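Local coordinates for protein Cfl (Pectobacterium brasiliense, PDB 7A9J) that is a coronafacic acid ligase of the ATP-dependent AMP-binding enzyme family, whose members generally activate carboxylic acids by adenylation, and probably joins coronafacic acid to an amine partner as an amide, at residues I352-P360 / V410-F420; A448-F456 / I468-L479. The protein carries 1 engineered substitution. All coordinates share one frame; numbering follows the deposited sequence.

Contact 1 (I352-P360 / V410-F420); sequences INEPSIGWP and VRQENNGNLIF. Engineered in segment 410-420: G416 (natural residue Arg).
The indole of W359 donates NE1-H to the carbonyl O of N415, 2.8 Å away and within the ring plane, while N417 lies over one indole face: its CB is 3.4 Å from the plane, nearer the margin than the middle. The N417 amide is turned 20° from the ring. N415 is itself pinned, since its OD1 accepts from N417 N in an Asx turn. This overlaps a type I turn, E413 to G416, whose last residue is an engineered glycine (natural Arg) passing close to W359 CD1.

Backbone bonds join the antiparallel strands: F420 N to P355 O, I357 N to L418 O and L418 N to G358 O, each 2.9 Å. With CG anti to the backbone N (chi1 -173°), N417 also offers OD1 to G358 N, a weak, bent bond of 3.2 Å.

Apolar contacts come from I357, whose CG1 meets L418 CB at 3.6 Å and whose CG2 reaches F420 CD1 at 3.7 Å, obliquely to the ring.

Strand 356-360 runs between 342-346 and 418-423. H346 bonds S356 OG and meets W359 edge-to-face, I344 touches I357 and L418, and helix 437-445 presents I438 to F420.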
ATOM      1  N   ILE A 352       7.790  -3.782 -19.876  1.00 29.75           N
ATOM      2  CA  ILE A 352       8.621  -2.594 -20.135  1.00 27.78           C
ATOM      3  C   ILE A 352      10.006  -2.862 -19.571  1.00 33.32           C
ATOM      4  O   ILE A 352      10.133  -3.093 -18.359  1.00 34.52           O
ATOM      5  CB  ILE A 352       8.004  -1.350 -19.464  1.00 25.62           C
ATOM      6  CG1 ILE A 352       6.498  -1.205 -19.813  1.00 33.66           C
ATOM      7  CG2 ILE A 352       8.819  -0.115 -19.865  1.00 34.21           C
ATOM      8  CD1 ILE A 352       6.282  -1.152 -21.254  1.00 36.76           C
ATOM      9  N   ASN A 353      11.007  -2.838 -20.446  1.00 31.71           N
ATOM     10  CA  ASN A 353      12.378  -3.192 -20.039  1.00 36.23           C
ATOM     11  C   ASN A 353      12.958  -2.132 -19.105  1.00 51.77           C
ATOM     12  O   ASN A 353      13.617  -2.491 -18.131  1.00 49.22           O
ATOM     13  CB  ASN A 353      13.254  -3.469 -21.263  1.00 53.34           C
ATOM     14  CG  ASN A 353      12.836  -4.789 -21.944  1.00 57.18           C
ATOM     15  OD1 ASN A 353      13.047  -5.887 -21.393  1.00 42.85           O
ATOM     16  ND2 ASN A 353      12.148  -4.679 -23.078  1.00 45.92           N
ATOM     17  N   GLU A 354      12.605  -0.835 -19.307  1.00 37.40           N
ATOM     18  CA  GLU A 354      13.075   0.248 -18.417  1.00 49.78           C
ATOM     19  C   GLU A 354      12.258   0.295 -17.119  1.00 39.44           C
ATOM     20  O   GLU A 354      11.069   0.006 -17.119  1.00 34.66           O
ATOM     21  CB  GLU A 354      12.919   1.600 -19.096  1.00 38.55           C
ATOM     22  CG  GLU A 354      13.571   1.706 -20.527  1.00 52.95           C
ATOM     23  CD  GLU A 354      12.505   1.611 -21.682  1.00 79.41           C
ATOM     24  OE1 GLU A 354      12.614   2.452 -22.604  1.00 76.89           O
ATOM     25  OE2 GLU A 354      11.568   0.726 -21.680  1.00 51.69           O
ATOM     26  N   PRO A 355      12.846   0.740 -16.010  1.00 32.54           N
ATOM     27  CA  PRO A 355      12.036   1.015 -14.821  1.00 31.98           C
ATOM     28  C   PRO A 355      10.905   1.985 -15.112  1.00 31.77           C
ATOM     29  O   PRO A 355      11.084   3.025 -15.747  1.00 33.31           O
ATOM     30  CB  PRO A 355      13.051   1.606 -13.827  1.00 38.06           C
ATOM     31  CG  PRO A 355      14.345   1.068 -14.283  1.00 41.64           C
ATOM     32  CD  PRO A 355      14.250   1.191 -15.815  1.00 39.50           C
ATOM     33  N   SER A 356       9.711   1.580 -14.739  1.00 28.91           N
ATOM     34  CA  SER A 356       8.551   2.391 -15.040  1.00 31.57           C
ATOM     35  C   SER A 356       7.450   2.209 -13.999  1.00 34.85           C
ATOM     36  O   SER A 356       7.372   1.220 -13.254  1.00 31.57           O
ATOM     37  CB  SER A 356       8.026   2.081 -16.475  1.00 32.01           C
ATOM     38  OG  SER A 356       7.474   0.780 -16.493  1.00 32.28           O
ATOM     39  N   ILE A 357       6.644   3.242 -13.880  1.00 25.47           N
ATOM     40  CA  ILE A 357       5.519   3.146 -12.968  1.00 30.21           C
ATOM     41  C   ILE A 357       4.165   3.098 -13.632  1.00 28.86           C
ATOM     42  O   ILE A 357       3.141   2.910 -12.912  1.00 32.32           O
ATOM     43  CB  ILE A 357       5.512   4.252 -11.912  1.00 32.20           C
ATOM     44  CG1 ILE A 357       5.450   5.630 -12.586  1.00 32.13           C
ATOM     45  CG2 ILE A 357       6.701   4.045 -10.975  1.00 40.47           C
ATOM     46  CD1 ILE A 357       5.451   6.741 -11.556  1.00 34.38           C
ATOM     47  N   GLY A 358       4.074   3.186 -14.937  1.00 29.28           N
ATOM     48  CA  GLY A 358       2.763   2.968 -15.508  1.00 26.16           C
ATOM     49  C   GLY A 358       2.048   4.245 -15.934  1.00 26.88           C
ATOM     50  O   GLY A 358       2.676   5.293 -16.197  1.00 29.40           O
ATOM     51  N   TRP A 359       0.729   4.183 -15.965  1.00 26.38           N
ATOM     52  CA  TRP A 359      -0.085   5.195 -16.579  1.00 28.66           C
ATOM     53  C   TRP A 359      -0.976   5.874 -15.551  1.00 26.03           C
ATOM     54  O   TRP A 359      -1.606   5.183 -14.737  1.00 29.59           O
ATOM     55  CB  TRP A 359      -0.974   4.580 -17.675  1.00 31.72           C
ATOM     56  CG  TRP A 359      -0.239   4.149 -18.893  1.00 30.69           C
ATOM     57  CD1 TRP A 359      -0.082   4.891 -20.044  1.00 30.15           C
ATOM     58  CD2 TRP A 359       0.562   2.945 -19.081  1.00 29.08           C
ATOM     59  NE1 TRP A 359       0.689   4.208 -20.938  1.00 33.06           N
ATOM     60  CE2 TRP A 359       1.083   3.015 -20.390  1.00 29.63           C
ATOM     61  CE3 TRP A 359       0.787   1.785 -18.313  1.00 31.31           C
ATOM     62  CZ2 TRP A 359       1.912   2.007 -20.939  1.00 31.12           C
ATOM     63  CZ3 TRP A 359       1.605   0.783 -18.844  1.00 33.92           C
ATOM     64  CH2 TRP A 359       2.180   0.926 -20.145  1.00 30.73           C
ATOM     65  N   PRO A 360      -1.237   7.172 -15.699  1.00 27.18           N
ATOM     66  CA  PRO A 360      -2.245   7.815 -14.825  1.00 25.36           C
ATOM     67  C   PRO A 360      -3.611   7.177 -15.006  1.00 28.40           C
ATOM     68  O   PRO A 360      -4.060   6.884 -16.118  1.00 29.58           O
ATOM     69  CB  PRO A 360      -2.263   9.284 -15.307  1.00 25.14           C
ATOM     70  CG  PRO A 360      -0.795   9.477 -15.831  1.00 39.88           C
ATOM     71  CD  PRO A 360      -0.516   8.153 -16.547  1.00 31.82           C
ATOM     72  N   VAL A 410      10.585  11.527 -13.391  1.00 36.33           N
ATOM     73  CA  VAL A 410       9.982  10.685 -14.425  1.00 32.37           C
ATOM     74  C   VAL A 410      10.251  11.307 -15.794  1.00 33.46           C
ATOM     75  O   VAL A 410      10.688  12.460 -15.938  1.00 35.95           O
ATOM     76  CB  VAL A 410       8.461  10.487 -14.269  1.00 30.91           C
ATOM     77  CG1 VAL A 410       8.108   9.729 -12.970  1.00 31.77           C
ATOM     78  CG2 VAL A 410       7.754  11.854 -14.369  1.00 34.67           C
ATOM     79  N   ARG A 411       9.945  10.509 -16.819  1.00 35.00           N
ATOM     80  CA  ARG A 411       9.877  10.960 -18.188  1.00 33.84           C
ATOM     81  C   ARG A 411       8.654  10.295 -18.770  1.00 34.95           C
ATOM     82  O   ARG A 411       8.403   9.129 -18.474  1.00 35.86           O
ATOM     83  CB  ARG A 411      11.117  10.548 -19.007  1.00 35.24           C
ATOM     84  CG  ARG A 411      10.964  10.849 -20.457  1.00 47.22           C
ATOM     85  CD  ARG A 411      12.234  10.493 -21.214  1.00 50.41           C
ATOM     86  NE  ARG A 411      12.545   9.055 -21.161  1.00 51.08           N
ATOM     87  CZ  ARG A 411      13.604   8.565 -20.508  1.00 50.32           C
ATOM     88  NH1 ARG A 411      14.413   9.373 -19.827  1.00 56.82           N
ATOM     89  NH2 ARG A 411      13.863   7.269 -20.551  1.00 56.89           N
ATOM     90  N   GLN A 412       7.863  11.026 -19.544  1.00 36.25           N
ATOM     91  CA  GLN A 412       6.626  10.440 -20.038  1.00 35.69           C
ATOM     92  C   GLN A 412       6.868  10.027 -21.485  1.00 36.28           C
ATOM     93  O   GLN A 412       7.349  10.814 -22.279  1.00 38.43           O
ATOM     94  CB  GLN A 412       5.484  11.431 -19.926  1.00 37.20           C
ATOM     95  CG  GLN A 412       4.108  10.888 -20.295  1.00 38.55           C
ATOM     96  CD  GLN A 412       3.199  12.074 -20.461  1.00 56.01           C
ATOM     97  OE1 GLN A 412       2.373  12.339 -19.620  1.00 44.41           O
ATOM     98  NE2 GLN A 412       3.435  12.863 -21.511  1.00 65.75           N
ATOM     99  N   GLU A 413       6.562   8.773 -21.805  1.00 32.76           N
ATOM    100  CA  GLU A 413       6.768   8.297 -23.175  1.00 34.43           C
ATOM    101  C   GLU A 413       5.566   8.692 -24.034  1.00 33.70           C
ATOM    102  O   GLU A 413       4.512   9.137 -23.540  1.00 36.21           O
ATOM    103  CB  GLU A 413       6.925   6.761 -23.190  1.00 42.86           C
ATOM    104  CG  GLU A 413       8.108   6.239 -22.334  1.00 42.19           C
ATOM    105  CD  GLU A 413       9.285   5.811 -23.179  1.00 62.87           C
ATOM    106  OE1 GLU A 413       9.578   4.596 -23.167  1.00 69.04           O
ATOM    107  OE2 GLU A 413       9.897   6.669 -23.868  1.00 72.05           O
ATOM    108  N   ASN A 414       5.721   8.442 -25.328  1.00 39.26           N
ATOM    109  CA  ASN A 414       4.686   8.752 -26.301  1.00 42.13           C
ATOM    110  C   ASN A 414       3.363   8.097 -25.991  1.00 38.04           C
ATOM    111  O   ASN A 414       2.317   8.705 -26.199  1.00 40.86           O
ATOM    112  CB  ASN A 414       5.183   8.339 -27.669  1.00 38.63           C
ATOM    113  CG  ASN A 414       6.228   9.338 -28.203  1.00 62.45           C
ATOM    114  OD1 ASN A 414       6.149  10.536 -27.883  1.00 62.14           O
ATOM    115  ND2 ASN A 414       7.220   8.858 -28.958  1.00 69.87           N
ATOM    116  N   ASN A 415       3.368   6.922 -25.366  1.00 35.29           N
ATOM    117  CA  ASN A 415       2.120   6.250 -25.108  1.00 34.73           C
ATOM    118  C   ASN A 415       1.570   6.575 -23.707  1.00 31.54           C
ATOM    119  O   ASN A 415       0.677   5.902 -23.208  1.00 33.36           O
ATOM    120  CB  ASN A 415       2.360   4.769 -25.307  1.00 34.70           C
ATOM    121  CG  ASN A 415       3.299   4.192 -24.286  1.00 46.30           C
ATOM    122  OD1 ASN A 415       3.838   4.910 -23.455  1.00 39.42           O
ATOM    123  ND2 ASN A 415       3.492   2.878 -24.330  1.00 36.26           N
ATOM    124  N   GLY A 416       2.191   7.554 -23.014  1.00 35.00           N
ATOM    125  CA  GLY A 416       1.750   7.906 -21.675  1.00 32.86           C
ATOM    126  C   GLY A 416       2.479   7.249 -20.528  1.00 32.68           C
ATOM    127  O   GLY A 416       2.268   7.641 -19.371  1.00 31.84           O
ATOM    128  N   ASN A 417       3.246   6.194 -20.784  1.00 32.98           N
ATOM    129  CA  ASN A 417       3.912   5.481 -19.702  1.00 30.34           C
ATOM    130  C   ASN A 417       4.948   6.390 -19.017  1.00 27.70           C
ATOM    131  O   ASN A 417       5.653   7.139 -19.676  1.00 31.03           O
ATOM    132  CB  ASN A 417       4.605   4.229 -20.250  1.00 31.79           C
ATOM    133  CG  ASN A 417       5.167   3.348 -19.156  1.00 30.29           C
ATOM    134  OD1 ASN A 417       4.726   3.390 -18.019  1.00 31.30           O
ATOM    135  ND2 ASN A 417       6.183   2.551 -19.506  1.00 38.59           N
ATOM    136  N   LEU A 418       4.960   6.340 -17.667  1.00 28.31           N
ATOM    137  CA  LEU A 418       5.903   7.161 -16.889  1.00 29.63           C
ATOM    138  C   LEU A 418       7.117   6.306 -16.602  1.00 30.33           C
ATOM    139  O   LEU A 418       7.101   5.395 -15.789  1.00 30.36           O
ATOM    140  CB  LEU A 418       5.233   7.644 -15.609  1.00 29.06           C
ATOM    141  CG  LEU A 418       4.092   8.587 -16.042  1.00 30.43           C
ATOM    142  CD1 LEU A 418       3.277   8.843 -14.788  1.00 35.28           C
ATOM    143  CD2 LEU A 418       4.687   9.967 -16.559  1.00 33.75           C
ATOM    144  N   ILE A 419       8.179   6.570 -17.337  1.00 38.80           N
ATOM    145  CA  ILE A 419       9.471   5.997 -17.004  1.00 38.17           C
ATOM    146  C   ILE A 419       9.954   6.546 -15.676  1.00 36.40           C
ATOM    147  O   ILE A 419       9.913   7.760 -15.419  1.00 35.79           O
ATOM    148  CB  ILE A 419      10.455   6.318 -18.145  1.00 39.04           C
ATOM    149  CG1 ILE A 419      10.049   5.655 -19.435  1.00 41.08           C
ATOM    150  CG2 ILE A 419      11.831   5.914 -17.729  1.00 38.37           C
ATOM    151  CD1 ILE A 419       9.603   4.176 -19.403  1.00 42.01           C
ATOM    152  N   PHE A 420      10.495   5.687 -14.846  1.00 35.80           N
ATOM    153  CA  PHE A 420      10.853   6.073 -13.492  1.00 34.33           C
ATOM    154  C   PHE A 420      12.352   6.293 -13.406  1.00 33.81           C
ATOM    155  O   PHE A 420      13.140   5.406 -13.744  1.00 36.69           O
ATOM    156  CB  PHE A 420      10.383   5.014 -12.480  1.00 34.46           C
ATOM    157  CG  PHE A 420      10.581   5.425 -11.060  1.00 37.17           C
ATOM    158  CD1 PHE A 420       9.659   6.278 -10.463  1.00 49.58           C
ATOM    159  CD2 PHE A 420      11.575   4.860 -10.297  1.00 38.30           C
ATOM    160  CE1 PHE A 420       9.807   6.624  -9.136  1.00 54.83           C
ATOM    161  CE2 PHE A 420      11.725   5.212  -8.954  1.00 42.75           C
ATOM    162  CZ  PHE A 420      10.862   6.102  -8.400  1.00 46.18           C
TER

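Contact 2 (A448-F456 / I468-L479); sequences ADIAASVVF and IALIQPQKNHSL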
ATOM      1  N   ALA A 448      24.039 -11.690 -16.823  1.00 79.72           N
ATOM      2  CA  ALA A 448      23.831 -13.006 -16.228  1.00 85.34           C
ATOM      3  C   ALA A 448      24.685 -13.214 -14.978  1.00 90.81           C
ATOM      4  O   ALA A 448      24.263 -13.909 -14.045  1.00 89.02           O
ATOM      5  CB  ALA A 448      24.129 -14.093 -17.258  1.00 84.34           C
ATOM      6  N   ASP A 449      25.873 -12.618 -14.935  1.00 79.02           N
ATOM      7  CA  ASP A 449      26.772 -12.790 -13.803  1.00 85.05           C
ATOM      8  C   ASP A 449      26.494 -11.833 -12.645  1.00 82.42           C
ATOM      9  O   ASP A 449      27.150 -11.950 -11.604  1.00 78.63           O
ATOM     10  CB  ASP A 449      28.223 -12.635 -14.269  1.00 92.49           C
ATOM     11  CG  ASP A 449      28.601 -13.642 -15.345  1.00101.16           C
ATOM     12  OD1 ASP A 449      28.175 -14.812 -15.237  1.00 98.44           O
ATOM     13  OD2 ASP A 449      29.311 -13.259 -16.303  1.00101.02           O
ATOM     14  N   ILE A 450      25.542 -10.908 -12.777  1.00 77.38           N
ATOM     15  CA  ILE A 450      25.274  -9.909 -11.739  1.00 69.88           C
ATOM     16  C   ILE A 450      23.959 -10.254 -11.063  1.00 69.26           C
ATOM     17  O   ILE A 450      22.894 -10.176 -11.683  1.00 66.32           O
ATOM     18  CB  ILE A 450      25.237  -8.485 -12.301  1.00 59.53           C
ATOM     19  CG1 ILE A 450      26.619  -8.101 -12.835  1.00 64.04           C
ATOM     20  CG2 ILE A 450      24.799  -7.516 -11.224  1.00 56.48           C
ATOM     21  CD1 ILE A 450      26.684  -6.724 -13.414  1.00 63.53           C
ATOM     22  N   ALA A 451      24.025 -10.606  -9.782  1.00 68.84           N
ATOM     23  CA  ALA A 451      22.810 -10.921  -9.038  1.00 72.78           C
ATOM     24  C   ALA A 451      22.086  -9.662  -8.588  1.00 68.29           C
ATOM     25  O   ALA A 451      20.856  -9.606  -8.602  1.00 65.74           O
ATOM     26  CB  ALA A 451      23.150 -11.781  -7.822  1.00 69.62           C
ATOM     27  N   ALA A 452      22.830  -8.657  -8.148  1.00 58.43           N
ATOM     28  CA  ALA A 452      22.215  -7.468  -7.596  1.00 55.89           C
ATOM     29  C   ALA A 452      23.249  -6.365  -7.665  1.00 60.18           C
ATOM     30  O   ALA A 452      24.444  -6.614  -7.852  1.00 50.68           O
ATOM     31  CB  ALA A 452      21.742  -7.673  -6.158  1.00 53.00           C
ATOM     32  N   SER A 453      22.774  -5.143  -7.520  1.00 48.90           N
ATOM     33  CA  SER A 453      23.669  -4.013  -7.663  1.00 46.73           C
ATOM     34  C   SER A 453      23.007  -2.804  -7.033  1.00 47.22           C
ATOM     35  O   SER A 453      21.778  -2.690  -7.039  1.00 45.98           O
ATOM     36  CB  SER A 453      23.984  -3.757  -9.141  1.00 46.15           C
ATOM     37  OG  SER A 453      24.669  -2.529  -9.254  1.00 64.19           O
ATOM     38  N   VAL A 454      23.818  -1.916  -6.462  1.00 43.04           N
ATOM     39  CA  VAL A 454      23.354  -0.615  -5.996  1.00 36.14           C
ATOM     40  C   VAL A 454      24.372   0.421  -6.486  1.00 41.06           C
ATOM     41  O   VAL A 454      25.587   0.215  -6.339  1.00 38.47           O
ATOM     42  CB  VAL A 454      23.236  -0.545  -4.459  1.00 34.95           C
ATOM     43  CG1 VAL A 454      22.829   0.848  -4.023  1.00 39.13           C
ATOM     44  CG2 VAL A 454      22.190  -1.538  -3.919  1.00 44.16           C
ATOM     45  N   VAL A 455      23.882   1.526  -7.074  1.00 33.70           N
ATOM     46  CA  VAL A 455      24.747   2.581  -7.623  1.00 32.28           C
ATOM     47  C   VAL A 455      24.554   3.851  -6.799  1.00 34.76           C
ATOM     48  O   VAL A 455      23.431   4.195  -6.434  1.00 33.51           O
ATOM     49  CB  VAL A 455      24.448   2.823  -9.119  1.00 35.48           C
ATOM     50  CG1 VAL A 455      25.184   4.070  -9.662  1.00 36.08           C
ATOM     51  CG2 VAL A 455      24.797   1.600  -9.946  1.00 35.86           C
ATOM     52  N   PHE A 456      25.657   4.537  -6.468  1.00 31.33           N
ATOM     53  CA  PHE A 456      25.583   5.766  -5.692  1.00 28.41           C
ATOM     54  C   PHE A 456      26.811   6.607  -6.044  1.00 30.97           C
ATOM     55  O   PHE A 456      27.674   6.186  -6.814  1.00 34.97           O
ATOM     56  CB  PHE A 456      25.583   5.518  -4.180  1.00 30.40           C
ATOM     57  CG  PHE A 456      26.772   4.674  -3.675  1.00 32.50           C
ATOM     58  CD1 PHE A 456      26.692   3.292  -3.658  1.00 37.18           C
ATOM     59  CD2 PHE A 456      27.966   5.282  -3.178  1.00 30.80           C
ATOM     60  CE1 PHE A 456      27.740   2.512  -3.213  1.00 38.67           C
ATOM     61  CE2 PHE A 456      29.035   4.475  -2.682  1.00 36.18           C
ATOM     62  CZ  PHE A 456      28.924   3.111  -2.712  1.00 39.06           C
ATOM     63  N   ILE A 468      29.929   5.135  -8.051  1.00 31.51           N
ATOM     64  CA  ILE A 468      30.383   3.844  -7.548  1.00 33.27           C
ATOM     65  C   ILE A 468      29.282   2.820  -7.802  1.00 35.23           C
ATOM     66  O   ILE A 468      28.096   3.104  -7.567  1.00 35.01           O
ATOM     67  CB  ILE A 468      30.684   3.939  -6.040  1.00 34.55           C
ATOM     68  CG1 ILE A 468      31.540   5.187  -5.729  1.00 34.79           C
ATOM     69  CG2 ILE A 468      31.241   2.603  -5.526  1.00 36.02           C
ATOM     70  CD1 ILE A 468      32.921   5.260  -6.421  1.00 33.33           C
ATOM     71  N   ALA A 469      29.658   1.621  -8.230  1.00 35.68           N
ATOM     72  CA  ALA A 469      28.675   0.540  -8.348  1.00 39.98           C
ATOM     73  C   ALA A 469      29.021  -0.559  -7.358  1.00 40.55           C
ATOM     74  O   ALA A 469      30.123  -1.127  -7.412  1.00 42.27           O
ATOM     75  CB  ALA A 469      28.649  -0.032  -9.772  1.00 41.66           C
ATOM     76  N   LEU A 470      28.085  -0.873  -6.477  1.00 39.45           N
ATOM     77  CA  LEU A 470      28.174  -2.091  -5.689  1.00 42.94           C
ATOM     78  C   LEU A 470      27.608  -3.244  -6.508  1.00 49.16           C
ATOM     79  O   LEU A 470      26.467  -3.177  -6.972  1.00 48.96           O
ATOM     80  CB  LEU A 470      27.428  -1.878  -4.372  1.00 48.71           C
ATOM     81  CG  LEU A 470      27.677  -2.681  -3.104  1.00 55.30           C
ATOM     82  CD1 LEU A 470      29.164  -2.830  -2.882  1.00 58.18           C
ATOM     83  CD2 LEU A 470      27.050  -1.899  -1.941  1.00 45.41           C
ATOM     84  N   ILE A 471      28.410  -4.282  -6.723  1.00 49.21           N
ATOM     85  CA  ILE A 471      28.069  -5.395  -7.614  1.00 55.60           C
ATOM     86  C   ILE A 471      28.024  -6.677  -6.792  1.00 63.96           C
ATOM     87  O   ILE A 471      29.031  -7.058  -6.180  1.00 54.10           O
ATOM     88  CB  ILE A 471      29.096  -5.558  -8.747  1.00 54.06           C
ATOM     89  CG1 ILE A 471      29.244  -4.277  -9.571  1.00 58.35           C
ATOM     90  CG2 ILE A 471      28.739  -6.774  -9.631  1.00 63.43           C
ATOM     91  CD1 ILE A 471      28.047  -3.948 -10.396  1.00 46.38           C
ATOM     92  N   GLN A 472      26.889  -7.378  -6.829  1.00 56.13           N
ATOM     93  CA  GLN A 472      26.779  -8.673  -6.159  1.00 61.20           C
ATOM     94  C   GLN A 472      26.783  -9.768  -7.206  1.00 66.43           C
ATOM     95  O   GLN A 472      25.793  -9.910  -7.942  1.00 64.32           O
ATOM     96  CB  GLN A 472      25.516  -8.757  -5.301  1.00 55.56           C
ATOM     97  CG  GLN A 472      25.270 -10.132  -4.678  1.00 69.51           C
ATOM     98  CD  GLN A 472      24.020 -10.151  -3.814  1.00 66.32           C
ATOM     99  OE1 GLN A 472      23.850  -9.318  -2.909  1.00 70.88           O
ATOM    100  NE2 GLN A 472      23.132 -11.095  -4.095  1.00 78.86           N
ATOM    101  N   PRO A 473      27.869 -10.536  -7.331  1.00 67.80           N
ATOM    102  CA  PRO A 473      27.934 -11.559  -8.377  1.00 60.57           C
ATOM    103  C   PRO A 473      26.883 -12.638  -8.181  1.00 77.18           C
ATOM    104  O   PRO A 473      26.528 -13.004  -7.055  1.00 72.79           O
ATOM    105  CB  PRO A 473      29.355 -12.120  -8.231  1.00 74.07           C
ATOM    106  CG  PRO A 473      30.121 -10.996  -7.608  1.00 65.38           C
ATOM    107  CD  PRO A 473      29.156 -10.390  -6.634  1.00 72.87           C
ATOM    108  N   GLN A 474      26.376 -13.128  -9.311  1.00 80.96           N
ATOM    109  CA  GLN A 474      25.344 -14.153  -9.370  1.00 90.20           C
ATOM    110  C   GLN A 474      25.930 -15.517  -9.029  1.00 94.05           C
ATOM    111  O   GLN A 474      27.152 -15.696  -8.928  1.00 99.38           O
ATOM    112  CB  GLN A 474      24.703 -14.180 -10.768  1.00 87.99           C
ATOM    113  CG  GLN A 474      23.363 -14.935 -10.916  1.00 94.46           C
ATOM    114  CD  GLN A 474      22.318 -14.544  -9.878  1.00 97.58           C
ATOM    115  OE1 GLN A 474      22.428 -14.910  -8.701  1.00 92.45           O
ATOM    116  NE2 GLN A 474      21.292 -13.806 -10.309  1.00 84.21           N
ATOM    117  N   LYS A 475      25.029 -16.471  -8.831  1.00109.64           N
ATOM    118  CA  LYS A 475      25.307 -17.909  -8.798  1.00112.46           C
ATOM    119  C   LYS A 475      26.458 -18.179  -7.825  1.00117.94           C
ATOM    120  O   LYS A 475      26.611 -17.496  -6.805  1.00113.36           O
ATOM    121  CB  LYS A 475      25.549 -18.414 -10.226  1.00106.29           C
ATOM    122  CG  LYS A 475      24.365 -18.289 -11.197  1.00 98.55           C
ATOM    123  CD  LYS A 475      24.774 -18.593 -12.645  1.00 96.88           C
ATOM    124  CE  LYS A 475      26.146 -18.000 -12.982  1.00 97.80           C
ATOM    125  NZ  LYS A 475      26.200 -16.518 -12.891  1.00 90.35           N
ATOM    126  N   ASN A 476      27.249 -19.199  -8.144  1.00126.27           N
ATOM    127  CA  ASN A 476      28.538 -19.490  -7.531  1.00131.21           C
ATOM    128  C   ASN A 476      29.647 -19.114  -8.510  1.00138.77           C
ATOM    129  O   ASN A 476      30.636 -19.834  -8.675  1.00141.41           O
ATOM    130  CB  ASN A 476      28.622 -20.967  -7.140  1.00121.56           C
ATOM    131  CG  ASN A 476      28.020 -21.881  -8.198  1.00122.08           C
ATOM    132  OD1 ASN A 476      27.920 -21.501  -9.362  1.00127.10           O
ATOM    133  ND2 ASN A 476      27.607 -23.081  -7.798  1.00129.22           N
ATOM    134  N   HIS A 477      29.474 -17.971  -9.176  1.00131.28           N
ATOM    135  CA  HIS A 477      30.183 -17.637 -10.399  1.00128.43           C
ATOM    136  C   HIS A 477      31.230 -16.556 -10.173  1.00131.17           C
ATOM    137  O   HIS A 477      31.200 -15.815  -9.188  1.00130.15           O
ATOM    138  CB  HIS A 477      29.206 -17.168 -11.477  1.00119.62           C
ATOM    139  CG  HIS A 477      29.750 -17.275 -12.866  1.00136.10           C
ATOM    140  ND1 HIS A 477      30.118 -16.176 -13.611  1.00134.94           N
ATOM    141  CD2 HIS A 477      30.006 -18.358 -13.640  1.00135.53           C
ATOM    142  CE1 HIS A 477      30.566 -16.577 -14.789  1.00139.97           C
ATOM    143  NE2 HIS A 477      30.508 -17.897 -14.832  1.00134.80           N
ATOM    144  N   SER A 478      32.151 -16.470 -11.128  1.00130.84           N
ATOM    145  CA  SER A 478      33.184 -15.448 -11.147  1.00129.08           C
ATOM    146  C   SER A 478      32.793 -14.337 -12.112  1.00114.86           C
ATOM    147  O   SER A 478      32.063 -14.555 -13.082  1.00108.52           O
ATOM    148  CB  SER A 478      34.539 -16.038 -11.548  1.00126.83           C
ATOM    149  OG  SER A 478      34.505 -16.550 -12.866  1.00120.92           O
ATOM    150  N   LEU A 479      33.289 -13.137 -11.831  1.00103.93           N
ATOM    151  CA  LEU A 479      32.956 -11.975 -12.639  1.00 91.52           C
ATOM    152  C   LEU A 479      34.071 -10.952 -12.522  1.00 86.73           C
ATOM    153  O   LEU A 479      34.452 -10.573 -11.410  1.00 79.65           O
ATOM    154  CB  LEU A 479      31.629 -11.366 -12.189  1.00 85.34           C
ATOM    155  CG  LEU A 479      31.243 -10.066 -12.884  1.00 86.45           C
ATOM    156  CD1 LEU A 479      31.310 -10.209 -14.405  1.00 82.06           C
ATOM    157  CD2 LEU A 479      29.850  -9.655 -12.418  1.00 75.94           C
TER
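Q472 O takes two N-H groups, from A451 (2.6 Å, nearly in line with the carbonyl) and A452 (3.2 Å, on a lone pair in the carbonyl plane). Both alanines facing one residue make a classic beta bulge that shifts the register by one. Beyond it the antiparallel pairing is regular: A452, V454 and F456 exchange paired backbone bonds with Q472, L470 and I468. S453 OG, anti to the backbone N (chi1 170°), gives L470 O a second donor at 3.0 Å beside V454 N.

On the bulge's other side, toward the hairpin's open end, D449 O accepts Q474 N at 2.7 Å, from well above its carbonyl plane. Q474 OE1 takes K475 N in a type II' turn from Q474 to H477. The lysine's bent chain brings NZ to a long salt bridge with D449 OD1 (3.5 Å) and a weak bond to A448 O. Q472 OE1 is satisfied by I507 N.

I468 CB makes a CH-pi contact over a face of the F456 ring, 4.0 Å from its centroid. In this C-terminal-domain hairpin, strand 464-473 lies between 450-460 and 500-503; helix 437-445 packs on S453 and V455, its E441 accepting from V455 N, and helix 517-522 on V454 and F456.

Contacts 1 and 2 follow one another along the chain, with centres 26 Å apart and nearest atoms about 11 Å apart, and do not touch. Helix 437-445 connects them: it meets P355 and F420 of contact 1 through N442 and I438, and V454 and V455 of contact 2 through E441 and I440. Contact 1 is the nearer to the ligand pocket, the side chain of I357 lying about 10 Å from the bound indenone carboxylic acid; strand 356-360 pairs with 342-346, which begins at pocket residue P342. Contact 2 belongs to the C-terminal domain, which in this family generally changes orientation between the adenylation and the second half-reaction.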